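PDB 6C4M: yersinopine dehydrogenase from Yersinia pestis, which catalyses the NADPH-dependent reductive condensation of pyruvate with a histidine-derived aminobutanoate intermediate, the last step in making the metallophore yersinopine. Local coordinates for residues Ser140-Gln149 with Leu247-Tyr258; Ile319-Asp327 with Val337-Pro346. All blocks are in the same frame, centred on the assembly; numbering follows the deposited sequence.

Along the chain the two contacts follow one another, contact 1 complete before contact 2 begins, and their centres lie about 21 Å apart. Contact 1 binds the turn after strand 134-137 and the start of helix 144-154, on the nucleotide-binding side of the enzyme, to helices 247-251 and 255-264; the second of these contains His260, the inferred proton donor or acceptor. Contact 2 sits farther out, about 22 Å from the centre of the chain, where helices 321-329 and 339-344 pack across each other. The two meet directly: Ile319 packs on Arg252, Phe253 and Tyr258, and Phe324 on Phe253. Packing thus links the segment near the bound NADP to the outer helices.

Contact 1 of 2, residues Ser140-Gln149 with Leu247-Tyr258; sequences SSMGSGLMVQ and LLAAERFSITNY
The carboxylate of Glu251 faces the start of helix 144-154, with one oxygen for each of two backbone amides. Its CG stands anti to its own carbonyl carbon (chi1 -69°), and the extended chain beyond carries the acid to the turn. Gly145 N meets OE2 on the syn side at 2.7 Å, while Gly143 N approaches OE1 from above the carboxylate plane at 2.9 Å. Glycine suits both places: with no side chain on Gly145, OE2 can come within 3.4 Å of its CA and Leu247 CD1 can lie against its backbone, and the positive phi of Gly143 completes the type II turn from Ser141 to Ser144. A water bonded to OE1 accepts from Leu146 N, and Ser164 is hydrogen-bonded to OE2.

Farther along, Asn257 ND2 gives a hydrogen bond to Ser141 OG (2.9 Å, N-H...O 160°), which lies close to the amide plane. Met142 and Asn257 run alongside each other, their chains pointing opposite ways. Bent at chi3 (-79°), the flexible methionine brings CE to 3.9 Å from Asn257 CB, and its CB touches Leu248 CD1 at 3.8 Å.

Facing a helix N-terminus and bonded to amides there, the buried Glu251 is probably ionised, its charge perhaps eased by the helix dipole.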
loop_
_atom_site.group_PDB
_atom_site.type_symbol
_atom_site.label_atom_id
_atom_site.label_comp_id
_atom_site.label_asym_id
_atom_site.label_seq_id
_atom_site.Cartn_x
_atom_site.Cartn_y
_atom_site.Cartn_z
ATOM N N SER A 140 -16.438 -0.877 26.118
ATOM C CA SER A 140 -17.376 -1.975 26.048
ATOM C C SER A 140 -17.142 -2.858 24.821
ATOM O O SER A 140 -16.385 -2.531 23.902
ATOM C CB SER A 140 -18.786 -1.413 26.011
ATOM O OG SER A 140 -19.655 -2.215 26.758
ATOM N N SER A 141 -17.843 -3.987 24.800
ATOM C CA SER A 141 -18.002 -4.804 23.604
ATOM C C SER A 141 -19.495 -4.955 23.347
ATOM O O SER A 141 -20.327 -4.679 24.217
ATOM C CB SER A 141 -17.341 -6.174 23.761
ATOM O OG SER A 141 -17.425 -6.930 22.553
ATOM N N MET A 142 -19.832 -5.438 22.157
ATOM C CA MET A 142 -21.228 -5.737 21.861
ATOM C C MET A 142 -21.739 -6.838 22.785
ATOM O O MET A 142 -21.162 -7.930 22.844
ATOM C CB MET A 142 -21.393 -6.176 20.410
ATOM C CG MET A 142 -21.534 -5.015 19.421
ATOM S SD MET A 142 -21.417 -5.500 17.655
ATOM C CE MET A 142 -19.652 -5.662 17.444
ATOM N N GLY A 143 -22.849 -6.550 23.474
ATOM C CA GLY A 143 -23.451 -7.468 24.422
ATOM C C GLY A 143 -23.055 -7.204 25.857
ATOM O O GLY A 143 -23.715 -7.708 26.778
ATOM N N SER A 144 -22.019 -6.398 26.069
ATOM C CA SER A 144 -21.548 -6.143 27.420
ATOM C C SER A 144 -22.676 -5.612 28.299
ATOM O O SER A 144 -22.862 -6.069 29.430
ATOM C CB SER A 144 -20.387 -5.157 27.384
ATOM O OG SER A 144 -19.274 -5.748 26.755
ATOM N N GLY A 145 -23.440 -4.649 27.786
ATOM C CA GLY A 145 -24.433 -3.991 28.610
ATOM C C GLY A 145 -25.569 -4.926 28.982
ATOM O O GLY A 145 -26.012 -4.937 30.118
ATOM N N LEU A 146 -26.070 -5.692 28.016
ATOM C CA LEU A 146 -27.091 -6.678 28.313
ATOM C C LEU A 146 -26.607 -7.652 29.381
ATOM O O LEU A 146 -27.364 -8.024 30.278
ATOM C CB LEU A 146 -27.455 -7.444 27.045
ATOM C CG LEU A 146 -28.329 -6.730 26.047
ATOM C CD1 LEU A 146 -28.298 -7.435 24.684
ATOM C CD2 LEU A 146 -29.749 -6.627 26.566
ATOM N N MET A 147 -25.353 -8.104 29.271
ATOM C CA MET A 147 -24.803 -9.041 30.241
ATOM C C MET A 147 -24.773 -8.424 31.635
ATOM O O MET A 147 -25.217 -9.035 32.615
ATOM C CB MET A 147 -23.399 -9.444 29.810
ATOM C CG MET A 147 -22.921 -10.785 30.346
ATOM S SD MET A 147 -21.132 -10.746 30.628
ATOM C CE MET A 147 -21.352 -9.779 32.177
ATOM N N VAL A 148 -24.222 -7.219 31.740
ATOM C CA VAL A 148 -24.165 -6.533 33.031
ATOM C C VAL A 148 -25.563 -6.291 33.593
ATOM O O VAL A 148 -25.784 -6.434 34.805
ATOM C CB VAL A 148 -23.369 -5.230 32.884
ATOM C CG1 VAL A 148 -23.453 -4.362 34.137
ATOM C CG2 VAL A 148 -21.947 -5.607 32.538
ATOM N N GLN A 149 -26.524 -5.894 32.750
ATOM C CA GLN A 149 -27.891 -5.717 33.244
ATOM C C GLN A 149 -28.385 -6.981 33.917
ATOM O O GLN A 149 -29.034 -6.947 34.979
ATOM C CB GLN A 149 -28.861 -5.394 32.112
ATOM C CG GLN A 149 -28.880 -3.998 31.595
ATOM C CD GLN A 149 -29.968 -3.870 30.555
ATOM O OE1 GLN A 149 -29.677 -3.779 29.381
ATOM N NE2 GLN A 149 -31.226 -3.944 30.980
ATOM N N LEU A 247 -27.932 0.076 24.671
ATOM C CA LEU A 247 -26.540 -0.258 24.948
ATOM C C LEU A 247 -25.864 -0.812 23.696
ATOM O O LEU A 247 -24.782 -0.364 23.314
ATOM C CB LEU A 247 -26.462 -1.269 26.103
ATOM C CG LEU A 247 -26.982 -0.675 27.420
ATOM C CD1 LEU A 247 -27.499 -1.761 28.384
ATOM C CD2 LEU A 247 -25.882 0.203 28.085
ATOM N N LEU A 248 -26.525 -1.742 23.010
ATOM C CA LEU A 248 -25.935 -2.335 21.808
ATOM C C LEU A 248 -25.735 -1.286 20.720
ATOM O O LEU A 248 -24.751 -1.348 19.970
ATOM C CB LEU A 248 -26.835 -3.458 21.313
ATOM C CG LEU A 248 -26.341 -4.751 20.673
ATOM C CD1 LEU A 248 -25.026 -5.316 21.251
ATOM C CD2 LEU A 248 -27.472 -5.744 20.861
ATOM N N ALA A 249 -26.643 -0.307 20.634
ATOM C CA ALA A 249 -26.544 0.724 19.619
ATOM C C ALA A 249 -25.364 1.654 19.848
ATOM O O ALA A 249 -25.004 2.400 18.935
ATOM C CB ALA A 249 -27.827 1.541 19.552
ATOM N N ALA A 250 -24.768 1.645 21.041
ATOM C CA ALA A 250 -23.475 2.297 21.244
ATOM C C ALA A 250 -22.314 1.318 21.043
ATOM O O ALA A 250 -21.286 1.692 20.463
ATOM C CB ALA A 250 -23.377 2.894 22.647
ATOM N N GLU A 251 -22.480 0.067 21.513
ATOM C CA GLU A 251 -21.389 -0.900 21.519
ATOM C C GLU A 251 -20.999 -1.294 20.096
ATOM O O GLU A 251 -19.871 -1.731 19.849
ATOM C CB GLU A 251 -21.807 -2.144 22.326
ATOM C CG GLU A 251 -21.951 -1.901 23.835
ATOM C CD GLU A 251 -22.823 -2.928 24.577
ATOM O OE1 GLU A 251 -23.484 -3.786 23.951
ATOM O OE2 GLU A 251 -22.878 -2.858 25.841
ATOM N N ARG A 252 -21.945 -1.208 19.175
ATOM C CA ARG A 252 -21.681 -1.489 17.783
ATOM C C ARG A 252 -20.568 -0.613 17.222
ATOM O O ARG A 252 -19.997 -0.967 16.197
ATOM C CB ARG A 252 -22.962 -1.317 16.974
ATOM C CG ARG A 252 -23.465 0.119 16.910
ATOM C CD ARG A 252 -24.745 0.213 16.089
ATOM N NE ARG A 252 -25.312 1.563 16.194
ATOM C CZ ARG A 252 -25.862 2.251 15.192
ATOM N NH1 ARG A 252 -25.966 1.724 13.979
ATOM N NH2 ARG A 252 -26.320 3.479 15.414
ATOM N N PHE A 253 -20.228 0.495 17.882
ATOM C CA PHE A 253 -19.118 1.350 17.491
ATOM C C PHE A 253 -17.798 1.000 18.189
ATOM O O PHE A 253 -16.961 1.895 18.412
ATOM C CB PHE A 253 -19.497 2.814 17.749
ATOM C CG PHE A 253 -20.590 3.307 16.858
ATOM C CD1 PHE A 253 -20.322 3.591 15.540
ATOM C CD2 PHE A 253 -21.876 3.474 17.324
ATOM C CE1 PHE A 253 -21.318 4.049 14.692
ATOM C CE2 PHE A 253 -22.886 3.918 16.485
ATOM C CZ PHE A 253 -22.606 4.211 15.168
ATOM N N SER A 254 -17.561 -0.278 18.520
ATOM C CA SER A 254 -16.267 -0.721 19.060
ATOM C C SER A 254 -15.348 -1.137 17.896
ATOM O O SER A 254 -15.461 -2.246 17.370
ATOM C CB SER A 254 -16.445 -1.884 20.035
ATOM O OG SER A 254 -17.377 -1.540 21.058
ATOM N N ILE A 255 -14.374 -0.292 17.552
ATOM C CA ILE A 255 -13.557 -0.535 16.366
ATOM C C ILE A 255 -12.859 -1.899 16.433
ATOM O O ILE A 255 -12.769 -2.605 15.419
ATOM C CB ILE A 255 -12.539 0.604 16.187
ATOM C CG1 ILE A 255 -11.738 0.409 14.879
ATOM C CG2 ILE A 255 -11.629 0.696 17.405
ATOM C CD1 ILE A 255 -10.789 1.520 14.578
ATOM N N THR A 256 -12.345 -2.291 17.615
ATOM C CA THR A 256 -11.490 -3.471 17.684
ATOM C C THR A 256 -12.254 -4.741 17.379
ATOM O O THR A 256 -11.650 -5.708 16.923
ATOM C CB THR A 256 -10.808 -3.618 19.042
ATOM O OG1 THR A 256 -11.808 -3.776 20.058
ATOM C CG2 THR A 256 -9.923 -2.402 19.330
ATOM N N ASN A 257 -13.564 -4.770 17.595
ATOM C CA ASN A 257 -14.311 -5.966 17.218
ATOM C C ASN A 257 -14.306 -6.188 15.718
ATOM O O ASN A 257 -14.417 -7.335 15.272
ATOM C CB ASN A 257 -15.752 -5.885 17.701
ATOM C CG ASN A 257 -15.871 -5.941 19.233
ATOM O OD1 ASN A 257 -15.349 -5.073 19.931
ATOM N ND2 ASN A 257 -16.545 -6.976 19.751
ATOM N N TYR A 258 -14.215 -5.112 14.931
ATOM C CA TYR A 258 -14.207 -5.200 13.472
ATOM C C TYR A 258 -12.813 -5.471 12.922
ATOM O O TYR A 258 -12.668 -6.254 11.979
ATOM C CB TYR A 258 -14.743 -3.897 12.858
ATOM C CG TYR A 258 -16.194 -3.643 13.169
ATOM C CD1 TYR A 258 -17.193 -4.188 12.380
ATOM C CD2 TYR A 258 -16.565 -2.878 14.268
ATOM C CE1 TYR A 258 -18.539 -3.947 12.671
ATOM C CE2 TYR A 258 -17.901 -2.639 14.571
ATOM C CZ TYR A 258 -18.885 -3.197 13.776
ATOM O OH TYR A 258 -20.234 -2.982 14.046
HETATM O O HOH W 1 -14.557 -4.094 22.342
HETATM O O HOH W 2 -25.497 -4.837 25.329
#

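Contact 2 of 2, residues Ile319-Asp327 with Val337-Pro346; sequences INLLRFLND and VSRRWIDEFP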
loop_
_atom_site.group_PDB
_atom_site.type_symbol
_atom_site.label_atom_id
_atom_site.label_comp_id
_atom_site.label_asym_id
_atom_site.label_seq_id
_atom_site.Cartn_x
_atom_site.Cartn_y
_atom_site.Cartn_z
ATOM N N ILE A 319 -23.622 -0.482 11.511
ATOM C CA ILE A 319 -22.877 0.738 11.210
ATOM C C ILE A 319 -22.440 0.746 9.742
ATOM O O ILE A 319 -22.537 -0.275 9.056
ATOM C CB ILE A 319 -21.649 0.874 12.129
ATOM C CG1 ILE A 319 -20.538 -0.104 11.733
ATOM C CG2 ILE A 319 -22.060 0.656 13.590
ATOM C CD1 ILE A 319 -19.263 0.062 12.556
ATOM N N ASN A 320 -22.002 1.914 9.265
ATOM C CA ASN A 320 -21.202 2.064 8.046
ATOM C C ASN A 320 -19.738 1.939 8.446
ATOM O O ASN A 320 -19.147 2.882 8.985
ATOM C CB ASN A 320 -21.486 3.418 7.405
ATOM C CG ASN A 320 -20.646 3.661 6.130
ATOM O OD1 ASN A 320 -19.597 3.053 5.946
ATOM N ND2 ASN A 320 -21.099 4.592 5.284
ATOM N N LEU A 321 -19.147 0.766 8.190
ATOM C CA LEU A 321 -17.797 0.498 8.678
ATOM C C LEU A 321 -16.795 1.518 8.158
ATOM O O LEU A 321 -15.997 2.070 8.924
ATOM C CB LEU A 321 -17.374 -0.918 8.294
ATOM C CG LEU A 321 -15.925 -1.258 8.642
ATOM C CD1 LEU A 321 -15.652 -1.151 10.141
ATOM C CD2 LEU A 321 -15.592 -2.649 8.116
ATOM N N LEU A 322 -16.817 1.793 6.857
ATOM C CA LEU A 322 -15.786 2.655 6.295
ATOM C C LEU A 322 -15.954 4.106 6.776
ATOM O O LEU A 322 -14.973 4.758 7.162
ATOM C CB LEU A 322 -15.798 2.541 4.756
ATOM C CG LEU A 322 -14.691 3.310 4.041
ATOM C CD1 LEU A 322 -13.279 2.914 4.515
ATOM C CD2 LEU A 322 -14.802 3.217 2.501
ATOM N N ARG A 323 -17.199 4.602 6.839
ATOM C CA ARG A 323 -17.436 5.928 7.426
ATOM C C ARG A 323 -16.954 5.990 8.872
ATOM O O ARG A 323 -16.320 6.973 9.279
ATOM C CB ARG A 323 -18.925 6.307 7.359
ATOM C CG ARG A 323 -19.264 7.767 7.857
ATOM C CD ARG A 323 -20.664 7.881 8.502
ATOM N NE ARG A 323 -20.701 6.966 9.625
ATOM C CZ ARG A 323 -20.069 7.160 10.776
ATOM N NH1 ARG A 323 -19.402 8.293 11.011
ATOM N NH2 ARG A 323 -20.132 6.215 11.703
ATOM N N PHE A 324 -17.258 4.955 9.661
ATOM C CA PHE A 324 -16.806 4.902 11.054
ATOM C C PHE A 324 -15.284 4.940 11.133
ATOM O O PHE A 324 -14.711 5.728 11.891
ATOM C CB PHE A 324 -17.358 3.633 11.718
ATOM C CG PHE A 324 -16.849 3.386 13.121
ATOM C CD1 PHE A 324 -17.221 4.224 14.176
ATOM C CD2 PHE A 324 -16.046 2.282 13.399
ATOM C CE1 PHE A 324 -16.770 3.986 15.476
ATOM C CE2 PHE A 324 -15.600 2.034 14.698
ATOM C CZ PHE A 324 -15.973 2.880 15.737
ATOM N N LEU A 325 -14.609 4.072 10.377
ATOM C CA LEU A 325 -13.147 4.060 10.408
ATOM C C LEU A 325 -12.568 5.409 10.019
ATOM O O LEU A 325 -11.629 5.903 10.655
ATOM C CB LEU A 325 -12.598 3.003 9.464
ATOM C CG LEU A 325 -12.962 1.562 9.761
ATOM C CD1 LEU A 325 -12.480 0.632 8.613
ATOM C CD2 LEU A 325 -12.353 1.115 11.082
ATOM N N ASN A 326 -13.069 5.990 8.934
ATOM C CA ASN A 326 -12.457 7.212 8.435
ATOM C C ASN A 326 -12.888 8.407 9.276
ATOM O O ASN A 326 -12.043 9.166 9.761
ATOM C CB ASN A 326 -12.835 7.433 6.971
ATOM C CG ASN A 326 -12.007 8.515 6.304
ATOM O OD1 ASN A 326 -10.905 8.271 5.820
ATOM N ND2 ASN A 326 -12.545 9.734 6.281
ATOM N N ASP A 327 -14.200 8.571 9.470
ATOM C CA ASP A 327 -14.722 9.827 10.010
ATOM C C ASP A 327 -14.771 9.838 11.535
ATOM O O ASP A 327 -14.730 10.914 12.128
ATOM C CB ASP A 327 -16.123 10.123 9.452
ATOM C CG ASP A 327 -16.125 10.460 7.973
ATOM O OD1 ASP A 327 -15.042 10.457 7.316
ATOM O OD2 ASP A 327 -17.240 10.722 7.457
ATOM N N VAL A 337 -9.231 7.337 -0.529
ATOM C CA VAL A 337 -10.579 6.830 -0.289
ATOM C C VAL A 337 -11.576 7.954 -0.532
ATOM O O VAL A 337 -11.688 8.877 0.282
ATOM C CB VAL A 337 -10.733 6.266 1.133
ATOM C CG1 VAL A 337 -12.165 5.802 1.359
ATOM C CG2 VAL A 337 -9.732 5.112 1.348
ATOM N N SER A 338 -12.380 7.819 -1.582
ATOM C CA SER A 338 -13.252 8.908 -1.973
ATOM C C SER A 338 -14.393 9.082 -0.961
ATOM O O SER A 338 -14.738 8.173 -0.193
ATOM C CB SER A 338 -13.822 8.643 -3.365
ATOM O OG SER A 338 -14.655 7.500 -3.297
ATOM N N ARG A 339 -15.002 10.271 -0.969
ATOM C CA ARG A 339 -16.202 10.456 -0.155
ATOM C C ARG A 339 -17.317 9.574 -0.672
ATOM O O ARG A 339 -18.145 9.099 0.106
ATOM C CB ARG A 339 -16.676 11.927 -0.150
ATOM C CG ARG A 339 -15.744 12.910 0.534
ATOM C CD ARG A 339 -15.366 12.456 1.919
ATOM N NE ARG A 339 -16.533 12.103 2.739
ATOM C CZ ARG A 339 -16.465 11.783 4.024
ATOM N NH1 ARG A 339 -15.302 11.826 4.664
ATOM N NH2 ARG A 339 -17.563 11.432 4.671
ATOM N N ARG A 340 -17.364 9.341 -1.980
ATOM C CA ARG A 340 -18.344 8.393 -2.492
ATOM C C ARG A 340 -18.157 7.013 -1.860
ATOM O O ARG A 340 -19.139 6.348 -1.503
ATOM C CB ARG A 340 -18.244 8.293 -4.008
ATOM C CG ARG A 340 -19.382 7.486 -4.646
ATOM C CD ARG A 340 -18.974 6.916 -6.010
ATOM N NE ARG A 340 -19.387 5.511 -6.108
ATOM C CZ ARG A 340 -18.590 4.476 -6.323
ATOM N NH1 ARG A 340 -17.282 4.621 -6.516
ATOM N NH2 ARG A 340 -19.126 3.267 -6.375
ATOM N N TRP A 341 -16.909 6.544 -1.747
ATOM C CA TRP A 341 -16.689 5.214 -1.178
ATOM C C TRP A 341 -17.170 5.163 0.281
ATOM O O TRP A 341 -17.766 4.176 0.725
ATOM C CB TRP A 341 -15.206 4.830 -1.300
ATOM C CG TRP A 341 -14.856 4.000 -2.556
ATOM C CD1 TRP A 341 -15.721 3.525 -3.508
ATOM C CD2 TRP A 341 -13.548 3.563 -2.958
ATOM N NE1 TRP A 341 -15.033 2.815 -4.461
ATOM C CE2 TRP A 341 -13.701 2.823 -4.141
ATOM C CE3 TRP A 341 -12.267 3.714 -2.416
ATOM C CZ2 TRP A 341 -12.617 2.246 -4.801
ATOM C CZ3 TRP A 341 -11.211 3.135 -3.050
ATOM C CH2 TRP A 341 -11.381 2.404 -4.236
ATOM N N ILE A 342 -16.943 6.242 1.018
ATOM C CA ILE A 342 -17.334 6.309 2.422
ATOM C C ILE A 342 -18.851 6.317 2.557
ATOM O O ILE A 342 -19.429 5.517 3.304
ATOM C CB ILE A 342 -16.684 7.543 3.059
ATOM C CG1 ILE A 342 -15.189 7.264 3.235
ATOM C CG2 ILE A 342 -17.371 7.926 4.402
ATOM C CD1 ILE A 342 -14.340 8.513 3.432
ATOM N N ASP A 343 -19.516 7.216 1.827
ATOM C CA ASP A 343 -20.955 7.412 2.020
ATOM C C ASP A 343 -21.745 6.222 1.521
ATOM O O ASP A 343 -22.810 5.916 2.055
ATOM C CB ASP A 343 -21.473 8.662 1.271
ATOM C CG ASP A 343 -20.841 9.950 1.741
ATOM O OD1 ASP A 343 -20.392 9.988 2.902
ATOM O OD2 ASP A 343 -20.798 10.916 0.930
ATOM N N GLU A 344 -21.274 5.575 0.466
ATOM C CA GLU A 344 -22.045 4.520 -0.168
ATOM C C GLU A 344 -21.553 3.135 0.218
ATOM O O GLU A 344 -22.120 2.143 -0.252
ATOM C CB GLU A 344 -22.017 4.703 -1.698
ATOM C CG GLU A 344 -22.500 6.093 -2.165
ATOM C CD GLU A 344 -22.594 6.249 -3.697
ATOM O OE1 GLU A 344 -22.145 5.343 -4.448
ATOM O OE2 GLU A 344 -23.121 7.295 -4.153
ATOM N N PHE A 345 -20.528 3.046 1.073
ATOM C CA PHE A 345 -19.898 1.762 1.407
ATOM C C PHE A 345 -20.892 0.631 1.611
ATOM O O PHE A 345 -20.684 -0.444 1.030
ATOM C CB PHE A 345 -19.020 1.878 2.662
ATOM C CG PHE A 345 -18.325 0.592 3.030
ATOM C CD1 PHE A 345 -17.175 0.174 2.355
ATOM C CD2 PHE A 345 -18.817 -0.201 4.043
ATOM C CE1 PHE A 345 -16.540 -1.001 2.704
ATOM C CE2 PHE A 345 -18.196 -1.375 4.383
ATOM C CZ PHE A 345 -17.056 -1.775 3.709
ATOM N N PRO A 346 -21.965 0.784 2.394
ATOM C CA PRO A 346 -22.837 -0.369 2.650
ATOM C C PRO A 346 -23.563 -0.839 1.410
ATOM O O PRO A 346 -23.944 -2.012 1.351
ATOM C CB PRO A 346 -23.816 0.147 3.722
ATOM C CG PRO A 346 -23.201 1.415 4.275
ATOM C CD PRO A 346 -22.422 1.991 3.102
#
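Leu322 lays its CB over one face of the Phe345 ring, a CH-pi contact 3.9 Å from the centroid and offset toward the rim. With CG anti to the backbone N (chi1 -175°), the rest of the leucine runs on past the ring, and CD2 reaches Val337 CG1 at 3.9 Å and the backbone of Trp341. Leu321 CB meets the same ring obliquely, and Leu357 of helix 350-364 also packs on Phe345. A broad aromatic suits this place because several aliphatic groups can share it.

Ile342 crosses Leu322 at about a right angle and fits as a knob into the hole formed by Leu322, Arg323, Asn326 and Asp327. Its two branches divide the work: CG2 presses on Arg323 CA at 3.6 Å, whereas CD1 turns to the amide of Asn326. The two helices form a steeply crossed helix-loop-helix pair: the axes of 321-327 and 339-344 approach to 7.9 Å, their directions 123° apart. Trp341 packs on Pro294 of the second subunit, so helix 339-344 also borders the dimer partner.

Asn320 does two jobs at one end. As N-cap, its OD1 accepts from Arg323 N, which lies above the carbonyl plane; its ND2 then reaches across to Ile342 O at 2.8 Å, nearly straight. An amide suits the site because it can accept and donate at once.

At the other end Arg339 forms an end-on, bidentate salt bridge with Asp327, NH1 to OD1 at 3.0 Å and NH2 to OD2 at 2.9 Å. Each oxygen uses its syn lone pair, and the two flat groups are nearly coplanar, 17° apart. Asn326 ND2 adds a second bond to Asp327 OD1, helping to fix the carboxylate's rotation, while Ile342 CD1 lies over one face of the guanidinium.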